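PDB 4QPW: glycosyl hydrolase family 10 from Bacteroides intestinalis DSM 17393, which is probably a xylan-degrading glycoside hydrolase, represented here by a carbohydrate-binding module of all-beta fold that holds a bound xylo-oligosaccharide. Local coordinates for residues A[29-34]-A[40-45]. Numbering follows the deposited sequence.
Sequences TTIGKN and LEIKTS
Glu41 reaches past Gly32 to Asn34: its CB lies 3.7 Å from Gly32 O, and its extended chain, with CG anti to the backbone N (chi1 -178°), carries the carboxylate up to the amide. Asn34 ND2 donates to Glu41 OE2 at 2.9 Å along an almost straight N-H...O line (177°). The acceptor lies in the amide plane, whereas the donor stands above the carboxylate plane; the two flat groups are turned 77° apart. OE2 also accepts from Gln133 NE2, so two amides grip one oxygen, while Asn34 OD1 is taken by Glu37 N in the turn. Replacing Glu41 with an alanine would probably leave the amides of Asn34 and Gln133 without their shared acceptor and the Asn34 side chain less firmly oriented.

Backbone pairing is antiparallel. Thr30 and Lys43 bond in both directions, as do Gly32 and Glu41, where Glu41 N meets Gly32 O at 2.8 Å. Water 1 donates to Glu41 O and hydrogen-bonds Thr30 OG1, linking the two strands on the face that carries Thr30 and Glu41. On the other face Ile31 and Ile42 lie side by side, CG1 of Ile31 4.1 Å from CG2 of Ile42, and Thr29 CG2 is 4.0 Å from Thr44 CG2.

The pair forms an antiparallel hairpin whose chain turns a corner at Gly32, in a module built from two antiparallel sheets, as in beta-sandwich carbohydrate-binding modules. Strand 39-44 is flanked by 29-34 and by strand 130-141, while the isoleucine-threonine face packs on Ile54 and Tyr56 of strand 54-57 and Val21 of strand 19-21, joining the two sheets.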
loop_
_atom_site.group_PDB
_atom_site.type_symbol
_atom_site.label_atom_id
_atom_site.label_comp_id
_atom_site.label_asym_id
_atom_site.label_seq_id
_atom_site.Cartn_x
_atom_site.Cartn_y
_atom_site.Cartn_z
ATOM N N THR A 29 -8.272 -2.856 -15.071
ATOM C CA THR A 29 -7.491 -2.394 -13.868
ATOM C C THR A 29 -6.579 -1.311 -14.324
ATOM O O THR A 29 -5.887 -1.412 -15.356
ATOM C CB THR A 29 -6.727 -3.548 -13.336
ATOM O OG1 THR A 29 -7.578 -4.668 -13.030
ATOM C CG2 THR A 29 -5.961 -3.133 -12.056
ATOM N N THR A 30 -6.432 -0.259 -13.476
ATOM C CA THR A 30 -5.422 0.755 -13.661
ATOM C C THR A 30 -4.768 1.083 -12.326
ATOM O O THR A 30 -5.422 1.111 -11.284
ATOM C CB THR A 30 -5.927 2.037 -14.286
ATOM O OG1 THR A 30 -6.885 2.580 -13.593
ATOM C CG2 THR A 30 -6.597 1.758 -15.595
ATOM N N ILE A 31 -3.468 1.288 -12.345
ATOM C CA ILE A 31 -2.652 1.749 -11.185
ATOM C C ILE A 31 -1.836 2.961 -11.582
ATOM O O ILE A 31 -1.059 2.894 -12.574
ATOM C CB ILE A 31 -1.716 0.637 -10.693
ATOM C CG1 ILE A 31 -2.456 -0.609 -10.287
ATOM C CG2 ILE A 31 -0.819 1.146 -9.578
ATOM C CD1 ILE A 31 -1.573 -1.775 -9.976
ATOM N N GLY A 32 -2.024 4.104 -10.928
ATOM C CA GLY A 32 -1.212 5.281 -11.208
ATOM C C GLY A 32 -1.692 6.478 -10.424
ATOM O O GLY A 32 -2.569 6.344 -9.554
ATOM N N LYS A 33 -1.149 7.617 -10.731
ATOM C CA LYS A 33 -1.497 8.811 -9.988
ATOM C C LYS A 33 -2.732 9.456 -10.406
ATOM O O LYS A 33 -2.991 9.581 -11.674
ATOM C CB LYS A 33 -0.403 9.846 -10.168
ATOM C CG LYS A 33 0.668 9.692 -9.240
ATOM C CD LYS A 33 0.350 10.014 -7.762
ATOM C CE LYS A 33 -0.271 11.325 -7.455
ATOM N NZ LYS A 33 0.651 12.514 -7.598
ATOM N N ASN A 34 -3.551 9.918 -9.497
ATOM C CA ASN A 34 -4.688 10.826 -9.740
ATOM C C ASN A 34 -4.173 12.182 -9.306
ATOM O O ASN A 34 -3.993 12.513 -8.118
ATOM C CB ASN A 34 -5.900 10.410 -8.955
ATOM C CG ASN A 34 -7.093 11.378 -9.038
ATOM O OD1 ASN A 34 -6.916 12.541 -9.288
ATOM N ND2 ASN A 34 -8.253 10.840 -8.870
ATOM N N LEU A 40 -2.148 8.179 -5.065
ATOM C CA LEU A 40 -2.064 6.945 -5.835
ATOM C C LEU A 40 -3.461 6.369 -5.963
ATOM O O LEU A 40 -4.212 6.363 -4.970
ATOM C CB LEU A 40 -1.098 5.989 -5.147
ATOM C CG LEU A 40 -0.901 4.643 -5.748
ATOM C CD1 LEU A 40 -0.366 4.681 -7.177
ATOM C CD2 LEU A 40 0.004 3.803 -4.901
ATOM N N GLU A 41 -3.850 5.839 -7.109
ATOM C CA GLU A 41 -5.179 5.310 -7.331
ATOM C C GLU A 41 -5.104 3.951 -8.013
ATOM O O GLU A 41 -4.404 3.775 -9.009
ATOM C CB GLU A 41 -5.968 6.313 -8.170
ATOM C CG GLU A 41 -7.404 5.938 -8.457
ATOM C CD GLU A 41 -8.276 7.116 -8.945
ATOM O OE1 GLU A 41 -8.754 6.947 -10.113
ATOM O OE2 GLU A 41 -8.548 8.049 -8.259
ATOM N N ILE A 42 -5.860 3.019 -7.489
ATOM C CA ILE A 42 -5.968 1.636 -8.024
ATOM C C ILE A 42 -7.465 1.457 -8.352
ATOM O O ILE A 42 -8.318 1.433 -7.421
ATOM C CB ILE A 42 -5.473 0.591 -7.087
ATOM C CG1 ILE A 42 -3.995 0.908 -6.689
ATOM C CG2 ILE A 42 -5.644 -0.804 -7.690
ATOM C CD1 ILE A 42 -3.844 1.619 -5.344
ATOM N N LYS A 43 -7.800 1.374 -9.641
ATOM C CA LYS A 43 -9.194 1.261 -10.072
ATOM C C LYS A 43 -9.443 -0.046 -10.753
ATOM O O LYS A 43 -8.699 -0.427 -11.660
ATOM C CB LYS A 43 -9.527 2.356 -11.013
ATOM C CG LYS A 43 -9.703 3.664 -10.457
ATOM C CD LYS A 43 -10.472 4.534 -11.479
ATOM C CE LYS A 43 -11.709 3.789 -11.931
ATOM N NZ LYS A 43 -12.898 4.672 -12.050
ATOM N N THR A 44 -10.507 -0.708 -10.352
ATOM C CA THR A 44 -10.875 -2.052 -10.852
ATOM C C THR A 44 -12.341 -2.068 -11.144
ATOM O O THR A 44 -13.183 -1.509 -10.421
ATOM C CB THR A 44 -10.619 -3.123 -9.914
ATOM O OG1 THR A 44 -11.222 -2.761 -8.652
ATOM C CG2 THR A 44 -9.152 -3.371 -9.707
ATOM N N SER A 45 -12.727 -2.717 -12.285
ATOM C CA SER A 45 -14.191 -2.985 -12.552
ATOM C C SER A 45 -14.483 -4.411 -12.486
ATOM O O SER A 45 -15.723 -4.774 -12.481
ATOM C CB SER A 45 -14.642 -2.326 -13.842
ATOM O OG SER A 45 -13.995 -2.912 -14.922
HETATM O O HOH W 1 -5.958 4.116 -11.493
HETATM O O HOH W 2 -9.671 0.722 -14.453
#